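Local coordinates for acetaldehyde dehydrogenase (Acetylating) (Geobacillus thermoglucosidasius, PDB 5J78), which probably catalyses the NAD- and CoA-dependent oxidation of acetaldehyde to acetyl-CoA and the reverse reduction, at residues Ala66-Glu71 against Ala177-Glu182; Ser145-Lys150 against Lys171-Ala176. One frame throughout, in Å; residues are numbered along the deposited sequence. Where two conformers were deposited one is given.

Interaction 1 (Ala66-Glu71 against Ala177-Glu182); sequences ANAARE and ARIMQE
Two helices of the aldehyde dehydrogenase fold, 55-84 and 170-186, pack against each other where A68 and A69 meet I179 and M180. In sequence the second helix connects the neighbouring parallel strands 160-165 and 194-196, so it is the helical connection of a beta-alpha-beta unit, and helix 55-84 packs against it. A68 and I179 have the nearest CA atoms, 7.0 Å apart, and both side chains set out toward the opposing helix. The A68 methyl, CB, meets the branch methyl CG2 of I179 at 4.1 Å. That methyl stands anti to the backbone N, which turns CG1 back beside the N. I179 also reaches E72 and L76, further along helix 55-84.

M180 works differently, because it does not start out toward its partner. The chain bends at chi2 (-48°) and again at chi3 (89°), bringing the terminal methyl CE over the A69 methyl, with CE and CB 3.8 Å apart. CE is also 3.9 Å from the backbone N of A69: with only a methyl on the alanine, the flexible methionine can come close to the helix backbone. Beyond the pair, A69 touches A100 of helix 89-107 and I148 of helix 143-156, while M180 touches A151 and I194. Alanines suit such a place, since a single methyl occupies little volume where several helices converge. All four touching residues are buried and apolar, so this contact rests on shape and the exclusion of water, with neither charge nor polar bonding between the segments.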
ATOM      1  N   ALA A  66      34.419  -7.760 -23.254  1.00 22.75           N
ATOM      2  CA  ALA A  66      34.498  -6.653 -24.204  1.00 16.89           C
ATOM      3  C   ALA A  66      34.712  -7.163 -25.630  1.00 27.81           C
ATOM      4  O   ALA A  66      34.134  -6.630 -26.593  1.00 18.69           O
ATOM      5  CB  ALA A  66      35.600  -5.702 -23.826  1.00 19.32           C
ATOM      6  N   ASN A  67      35.542  -8.196 -25.760  1.00 18.37           N
ATOM      7  CA  ASN A  67      35.878  -8.729 -27.074  1.00 22.21           C
ATOM      8  C   ASN A  67      34.654  -9.338 -27.712  1.00 18.79           C
ATOM      9  O   ASN A  67      34.401  -9.151 -28.898  1.00 21.69           O
ATOM     10  CB  ASN A  67      36.992  -9.776 -26.990  1.00 23.01           C
ATOM     11  CG  ASN A  67      38.361  -9.160 -26.789  1.00 37.55           C
ATOM     12  OD1 ASN A  67      38.597  -8.010 -27.167  1.00 41.35           O
ATOM     13  ND2 ASN A  67      39.280  -9.927 -26.199  1.00 50.25           N
ATOM     14  N   ALA A  68      33.878 -10.051 -26.914  1.00 23.95           N
ATOM     15  CA  ALA A  68      32.695 -10.718 -27.426  1.00 29.74           C
ATOM     16  C   ALA A  68      31.640  -9.705 -27.859  1.00 25.36           C
ATOM     17  O   ALA A  68      30.937  -9.917 -28.846  1.00 24.25           O
ATOM     18  CB  ALA A  68      32.139 -11.668 -26.380  1.00 20.18           C
ATOM     19  N   ALA A  69      31.528  -8.600 -27.127  1.00 21.42           N
ATOM     20  CA  ALA A  69      30.545  -7.563 -27.470  1.00 19.74           C
ATOM     21  C   ALA A  69      30.874  -6.956 -28.822  1.00 18.37           C
ATOM     22  O   ALA A  69      29.993  -6.689 -29.650  1.00 21.41           O
ATOM     23  CB  ALA A  69      30.513  -6.472 -26.396  1.00 23.14           C
ATOM     24  N   ARG A  70      32.160  -6.702 -29.011  1.00 20.21           N
ATOM     25  CA  ARG A  70      32.688  -6.144 -30.244  1.00 30.08           C
ATOM     26  C   ARG A  70      32.335  -7.053 -31.407  1.00 20.20           C
ATOM     27  O   ARG A  70      31.838  -6.607 -32.421  1.00 19.08           O
ATOM     28  CB  ARG A  70      34.200  -5.980 -30.122  1.00 22.61           C
ATOM     29  CG  ARG A  70      34.895  -5.113 -31.152  1.00 34.70           C
ATOM     30  CD  ARG A  70      36.348  -4.862 -30.691  1.00 38.71           C
ATOM     31  NE  ARG A  70      36.409  -4.277 -29.334  1.00 42.23           N
ATOM     32  CZ  ARG A  70      37.049  -4.798 -28.284  1.00 36.62           C
ATOM     33  NH1 ARG A  70      37.729  -5.939 -28.385  1.00 34.56           N
ATOM     34  NH2 ARG A  70      37.023  -4.160 -27.110  1.00 40.36           N
ATOM     35  N   GLU A  71      32.552  -8.340 -31.216  1.00 21.92           N
ATOM     36  CA  GLU A  71      32.295  -9.309 -32.256  1.00 27.44           C
ATOM     37  C   GLU A  71      30.815  -9.457 -32.533  1.00 36.68           C
ATOM     38  O   GLU A  71      30.445  -9.780 -33.651  1.00 23.33           O
ATOM     39  CB  GLU A  71      32.870 -10.676 -31.882  1.00 38.26           C
ATOM     40  CG  GLU A  71      34.404 -10.744 -31.837  1.00 56.10           C
ATOM     41  CD  GLU A  71      34.921 -11.917 -31.000  1.00 69.52           C
ATOM     42  OE1 GLU A  71      36.090 -11.857 -30.555  1.00 73.33           O
ATOM     43  OE2 GLU A  71      34.163 -12.892 -30.784  1.00 61.80           O
ATOM     44  N   ALA A 177      22.877 -10.329 -22.684  1.00 14.69           N
ATOM     45  CA  ALA A 177      23.322 -10.900 -21.411  1.00 20.33           C
ATOM     46  C   ALA A 177      23.959 -12.307 -21.564  1.00 24.76           C
ATOM     47  O   ALA A 177      24.973 -12.607 -20.930  1.00 16.29           O
ATOM     48  CB  ALA A 177      22.146 -10.960 -20.429  1.00 18.13           C
ATOM     49  N   ARG A 178      23.339 -13.139 -22.399  0.51 20.07           N
ATOM     50  CA  ARG A 178      23.818 -14.483 -22.700  0.51 18.69           C
ATOM     51  C   ARG A 178      25.251 -14.423 -23.237  0.51 19.95           C
ATOM     52  O   ARG A 178      26.132 -15.148 -22.788  0.51 18.49           O
ATOM     53  CB  ARG A 178      22.883 -15.140 -23.728  0.51 24.27           C
ATOM     54  CG  ARG A 178      22.672 -16.640 -23.605  0.51 29.06           C
ATOM     55  CD  ARG A 178      21.503 -17.104 -24.513  0.51 22.31           C
ATOM     56  NE  ARG A 178      20.195 -16.916 -23.870  0.51 21.85           N
ATOM     57  CZ  ARG A 178      19.173 -16.219 -24.362  0.51 19.09           C
ATOM     58  NH1 ARG A 178      19.248 -15.601 -25.550  0.51 17.86           N
ATOM     59  NH2 ARG A 178      18.054 -16.149 -23.649  0.51 24.69           N
ATOM     60  N   ILE A 179      25.471 -13.527 -24.192  1.00 22.92           N
ATOM     61  CA  ILE A 179      26.777 -13.342 -24.796  1.00 19.90           C
ATOM     62  C   ILE A 179      27.805 -12.832 -23.773  1.00 23.15           C
ATOM     63  O   ILE A 179      28.943 -13.281 -23.774  1.00 18.79           O
ATOM     64  CB  ILE A 179      26.686 -12.377 -25.990  1.00 18.19           C
ATOM     65  CG1 ILE A 179      26.021 -13.081 -27.179  1.00 24.60           C
ATOM     66  CG2 ILE A 179      28.064 -11.904 -26.434  1.00 23.39           C
ATOM     67  CD1 ILE A 179      25.519 -12.135 -28.227  1.00 37.09           C
ATOM     68  N   MET A 180      27.405 -11.913 -22.897  1.00 24.86           N
ATOM     69  CA  MET A 180      28.299 -11.437 -21.835  1.00 21.29           C
ATOM     70  C   MET A 180      28.723 -12.573 -20.875  1.00 19.28           C
ATOM     71  O   MET A 180      29.901 -12.687 -20.525  1.00 17.69           O
ATOM     72  CB  MET A 180      27.630 -10.291 -21.062  1.00 17.34           C
ATOM     73  CG  MET A 180      27.533  -8.956 -21.823  1.00 19.16           C
ATOM     74  SD  MET A 180      29.058  -8.376 -22.633  1.00 24.23           S
ATOM     75  CE  MET A 180      28.916  -9.153 -24.216  1.00 31.28           C
ATOM     76  N   GLN A 181      27.770 -13.416 -20.463  1.00 18.24           N
ATOM     77  CA  GLN A 181      28.049 -14.515 -19.528  1.00 20.68           C
ATOM     78  C   GLN A 181      28.943 -15.588 -20.149  1.00 26.29           C
ATOM     79  O   GLN A 181      29.833 -16.125 -19.491  1.00 14.96           O
ATOM     80  CB  GLN A 181      26.740 -15.149 -19.048  1.00 19.60           C
ATOM     81  CG  GLN A 181      26.901 -16.424 -18.269  1.00 18.53           C
ATOM     82  CD  GLN A 181      27.533 -16.177 -16.908  1.00 29.33           C
ATOM     83  OE1 GLN A 181      27.494 -15.056 -16.385  1.00 26.14           O
ATOM     84  NE2 GLN A 181      28.122 -17.217 -16.332  1.00 19.00           N
ATOM     85  N   GLU A 182      28.689 -15.921 -21.407  1.00 18.47           N
ATOM     86  CA  GLU A 182      29.500 -16.930 -22.093  1.00 20.30           C
ATOM     87  C   GLU A 182      30.931 -16.444 -22.274  1.00 20.72           C
ATOM     88  O   GLU A 182      31.872 -17.201 -22.074  1.00 24.75           O
ATOM     89  CB  GLU A 182      28.874 -17.294 -23.444  1.00 25.68           C
ATOM     90  CG  GLU A 182      27.650 -18.157 -23.248  1.00 50.65           C
ATOM     91  CD  GLU A 182      26.886 -18.455 -24.520  1.00 63.83           C
ATOM     92  OE1 GLU A 182      27.294 -17.968 -25.606  1.00 52.68           O
ATOM     93  OE2 GLU A 182      25.870 -19.188 -24.414  1.00 49.08           O
TER

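Interaction 2 (Ser145-Lys150 against Lys171-Ala176); sequences STVIFK and KCTAEA. With ACT (acetate ion), chain I.
V147 of helix 143-156 faces T173 and A176 of helix 170-186, and this apolar packing is the whole of the direct contact. Its two methyls divide the work. CG1, anti to the backbone N (chi1 164°), lies 3.7 Å from the A176 methyl CB, whereas CG2, beside that N, lies 3.6 Å from CG2 of T173. The valine thus straddles two residues one helical turn apart, and the small A176 lets the CA atoms of V147 and A176 come within 6.4 Å. A beta-branched residue suits the spot, offering a methyl to each partner from a short stem; an alanine here would probably open a gap beside A176 and leave the T173 methyl without its apolar mate. T173 is two-sided: its methyl serves the packing while OG1 hydrogen-bonds to A169 O, from the residue just before the helix begins.

Polar bonding belongs to the N-terminal end of helix 143-156, where S145 holds an acetate ion that probably came from the crystallisation liquor. One oxygen, OXT, receives both the backbone N of S145, at 3.0 Å and 164°, and its OG, at 2.6 Å. OG is placed for this by chi1 of 54°, which sets it between the backbone N and the carbonyl carbon. K92 and K95 of helix 89-107 also bond to the acetate through NZ; the anion sits off the N-terminal end of helix 143-156, whose dipole, like the lysines, would probably favour negative charge. Hydrocarbon therefore joins the two helices, while the backbone N-H and the hydroxyl of S145 are given to an anion.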
ATOM      1  N   SER A 145      23.206  -2.274 -25.979  1.00 15.00           N
ATOM      2  CA  SER A 145      24.370  -1.487 -25.588  1.00 16.71           C
ATOM      3  C   SER A 145      24.415  -1.226 -24.084  1.00 17.53           C
ATOM      4  O   SER A 145      25.511  -1.183 -23.501  1.00 15.76           O
ATOM      5  CB  SER A 145      24.415  -0.150 -26.323  1.00 15.61           C
ATOM      6  OG  SER A 145      23.222   0.588 -26.172  1.00 19.33           O
ATOM      7  N   THR A 146      23.241  -1.076 -23.462  1.00 15.92           N
ATOM      8  CA  THR A 146      23.159  -0.805 -22.015  1.00 18.19           C
ATOM      9  C   THR A 146      23.533  -2.062 -21.217  1.00 17.52           C
ATOM     10  O   THR A 146      24.130  -1.989 -20.125  1.00 16.43           O
ATOM     11  CB  THR A 146      21.750  -0.315 -21.598  1.00 11.27           C
ATOM     12  OG1 THR A 146      21.397   0.863 -22.341  1.00 14.11           O
ATOM     13  CG2 THR A 146      21.704   0.041 -20.097  1.00 18.52           C
ATOM     14  N   VAL A 147      23.172  -3.214 -21.761  1.00 13.25           N
ATOM     15  CA  VAL A 147      23.537  -4.486 -21.168  1.00  9.77           C
ATOM     16  C   VAL A 147      25.040  -4.648 -21.189  1.00 15.34           C
ATOM     17  O   VAL A 147      25.644  -5.062 -20.182  1.00 18.86           O
ATOM     18  CB  VAL A 147      22.891  -5.679 -21.899  1.00 20.07           C
ATOM     19  CG1 VAL A 147      23.580  -6.981 -21.532  1.00 18.32           C
ATOM     20  CG2 VAL A 147      21.417  -5.744 -21.589  1.00 24.67           C
ATOM     21  N   ILE A 148      25.642  -4.345 -22.336  1.00 13.73           N
ATOM     22  CA  ILE A 148      27.090  -4.468 -22.488  1.00 18.17           C
ATOM     23  C   ILE A 148      27.777  -3.536 -21.488  1.00 15.73           C
ATOM     24  O   ILE A 148      28.656  -3.949 -20.732  1.00 16.56           O
ATOM     25  CB  ILE A 148      27.517  -4.134 -23.922  1.00 19.12           C
ATOM     26  CG1 ILE A 148      27.005  -5.205 -24.898  1.00 27.95           C
ATOM     27  CG2 ILE A 148      29.033  -4.005 -24.022  1.00 19.58           C
ATOM     28  CD1 ILE A 148      26.999  -4.767 -26.328  1.00 16.96           C
ATOM     29  N   PHE A 149      27.347  -2.280 -21.491  1.00 17.01           N
ATOM     30  CA  PHE A 149      27.891  -1.246 -20.608  1.00 17.84           C
ATOM     31  C   PHE A 149      27.792  -1.664 -19.133  1.00 19.38           C
ATOM     32  O   PHE A 149      28.795  -1.689 -18.422  1.00 16.24           O
ATOM     33  CB  PHE A 149      27.158   0.082 -20.891  1.00 15.20           C
ATOM     34  CG  PHE A 149      27.068   1.003 -19.709  1.00 13.73           C
ATOM     35  CD1 PHE A 149      28.207   1.647 -19.206  1.00 15.87           C
ATOM     36  CD2 PHE A 149      25.845   1.245 -19.108  1.00 15.13           C
ATOM     37  CE1 PHE A 149      28.113   2.495 -18.095  1.00 17.69           C
ATOM     38  CE2 PHE A 149      25.747   2.084 -18.000  1.00 16.56           C
ATOM     39  CZ  PHE A 149      26.884   2.707 -17.493  1.00 14.58           C
ATOM     40  N   LYS A 150      26.595  -2.052 -18.697  1.00 20.85           N
ATOM     41  CA  LYS A 150      26.374  -2.416 -17.297  1.00 14.86           C
ATOM     42  C   LYS A 150      27.083  -3.700 -16.887  1.00 22.70           C
ATOM     43  O   LYS A 150      27.577  -3.821 -15.753  1.00 13.50           O
ATOM     44  CB  LYS A 150      24.873  -2.531 -17.017  1.00 14.97           C
ATOM     45  CG  LYS A 150      24.188  -1.181 -17.005  1.00 13.62           C
ATOM     46  CD  LYS A 150      22.721  -1.263 -16.590  1.00 15.29           C
ATOM     47  CE  LYS A 150      22.130   0.140 -16.497  1.00 21.76           C
ATOM     48  NZ  LYS A 150      20.681   0.160 -16.162  1.00 20.06           N
ATOM     49  N   LYS A 171      13.936 -10.230 -25.966  1.00 21.97           N
ATOM     50  CA  LYS A 171      14.828 -11.184 -26.629  1.00 19.79           C
ATOM     51  C   LYS A 171      16.228 -10.626 -26.919  1.00 15.86           C
ATOM     52  O   LYS A 171      17.221 -11.293 -26.668  1.00 21.50           O
ATOM     53  CB  LYS A 171      14.198 -11.667 -27.934  1.00 25.10           C
ATOM     54  CG  LYS A 171      13.016 -12.603 -27.735  1.00 23.59           C
ATOM     55  CD  LYS A 171      12.280 -12.816 -29.031  1.00 41.07           C
ATOM     56  CE  LYS A 171      11.029 -13.647 -28.824  1.00 47.81           C
ATOM     57  NZ  LYS A 171       9.828 -12.937 -29.343  1.00 63.66           N
ATOM     58  N   CYS A 172      16.328  -9.412 -27.445  1.00 15.48           N
ATOM     59  CA  CYS A 172      17.658  -8.882 -27.729  1.00 17.70           C
ATOM     60  C   CYS A 172      18.426  -8.580 -26.417  1.00 25.85           C
ATOM     61  O   CYS A 172      19.643  -8.773 -26.348  1.00 17.12           O
ATOM     62  CB  CYS A 172      17.572  -7.644 -28.615  1.00 16.14           C
ATOM     63  SG  CYS A 172      16.780  -6.238 -27.877  1.00 20.00           S
ATOM     64  N   THR A 173      17.713  -8.138 -25.379  1.00 24.25           N
ATOM     65  CA  THR A 173      18.333  -7.883 -24.064  1.00 18.95           C
ATOM     66  C   THR A 173      18.891  -9.192 -23.464  1.00 19.68           C
ATOM     67  O   THR A 173      20.044  -9.251 -23.038  1.00 15.66           O
ATOM     68  CB  THR A 173      17.316  -7.215 -23.069  1.00 14.91           C
ATOM     69  OG1 THR A 173      16.784  -6.020 -23.656  1.00 14.87           O
ATOM     70  CG2 THR A 173      17.995  -6.829 -21.741  1.00 17.95           C
ATOM     71  N   ALA A 174      18.076 -10.240 -23.440  1.00 15.33           N
ATOM     72  CA  ALA A 174      18.533 -11.528 -22.948  1.00 17.31           C
ATOM     73  C   ALA A 174      19.690 -12.090 -23.785  1.00 17.58           C
ATOM     74  O   ALA A 174      20.589 -12.714 -23.233  1.00 20.55           O
ATOM     75  CB  ALA A 174      17.371 -12.516 -22.905  1.00 21.86           C
ATOM     76  N   GLU A 175      19.693 -11.874 -25.099  1.00 22.75           N
ATOM     77  CA  GLU A 175      20.783 -12.397 -25.936  1.00 17.55           C
ATOM     78  C   GLU A 175      22.085 -11.666 -25.602  1.00 20.63           C
ATOM     79  O   GLU A 175      23.149 -12.287 -25.520  1.00 22.49           O
ATOM     80  CB  GLU A 175      20.444 -12.275 -27.442  1.00 22.17           C
ATOM     81  CG  GLU A 175      21.562 -12.718 -28.437  1.00 23.05           C
ATOM     82  CD  GLU A 175      22.060 -14.157 -28.256  1.00 27.83           C
ATOM     83  OE1 GLU A 175      21.400 -14.975 -27.580  1.00 22.05           O
ATOM     84  OE2 GLU A 175      23.134 -14.480 -28.809  1.00 34.66           O
ATOM     85  N   ALA A 176      21.997 -10.359 -25.363  1.00 18.90           N
ATOM     86  CA  ALA A 176      23.169  -9.581 -24.991  1.00 16.99           C
ATOM     87  C   ALA A 176      23.744 -10.064 -23.655  1.00 18.00           C
ATOM     88  O   ALA A 176      24.956 -10.205 -23.513  1.00 16.44           O
ATOM     89  CB  ALA A 176      22.824  -8.105 -24.922  1.00 27.27           C
TER
HETATM   90  C   ACT I1005      21.125  -0.533 -28.882  1.00 11.09           C
HETATM   91  O   ACT I1005      20.244   0.289 -29.193  1.00 26.46           O
HETATM   92  OXT ACT I1005      21.432  -0.616 -27.704  1.00 14.21           O
HETATM   93  CH3 ACT I1005      21.835  -1.363 -29.904  1.00 49.64           C

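Interactions 1 and 2 share helix 170-186, which meets helix 143-156 through its 171-176 segment and helix 55-84 through 177-182, the next residues along. Their centres are about 9 Å apart and they merge into one apolar region: CB of A69 lies 3.7 Å from CG2 of I148, and V147 CG1 lies 3.6 Å from the backbone N of A177. Both are buried, but interaction 2 lies nearer the centre of the chain, about 13 Å against 20 Å. Interaction 1 reaches across with a flexible methionine and a branched isoleucine onto alanines; interaction 2 relies on one compact valine, and its first segment alone also binds an anion.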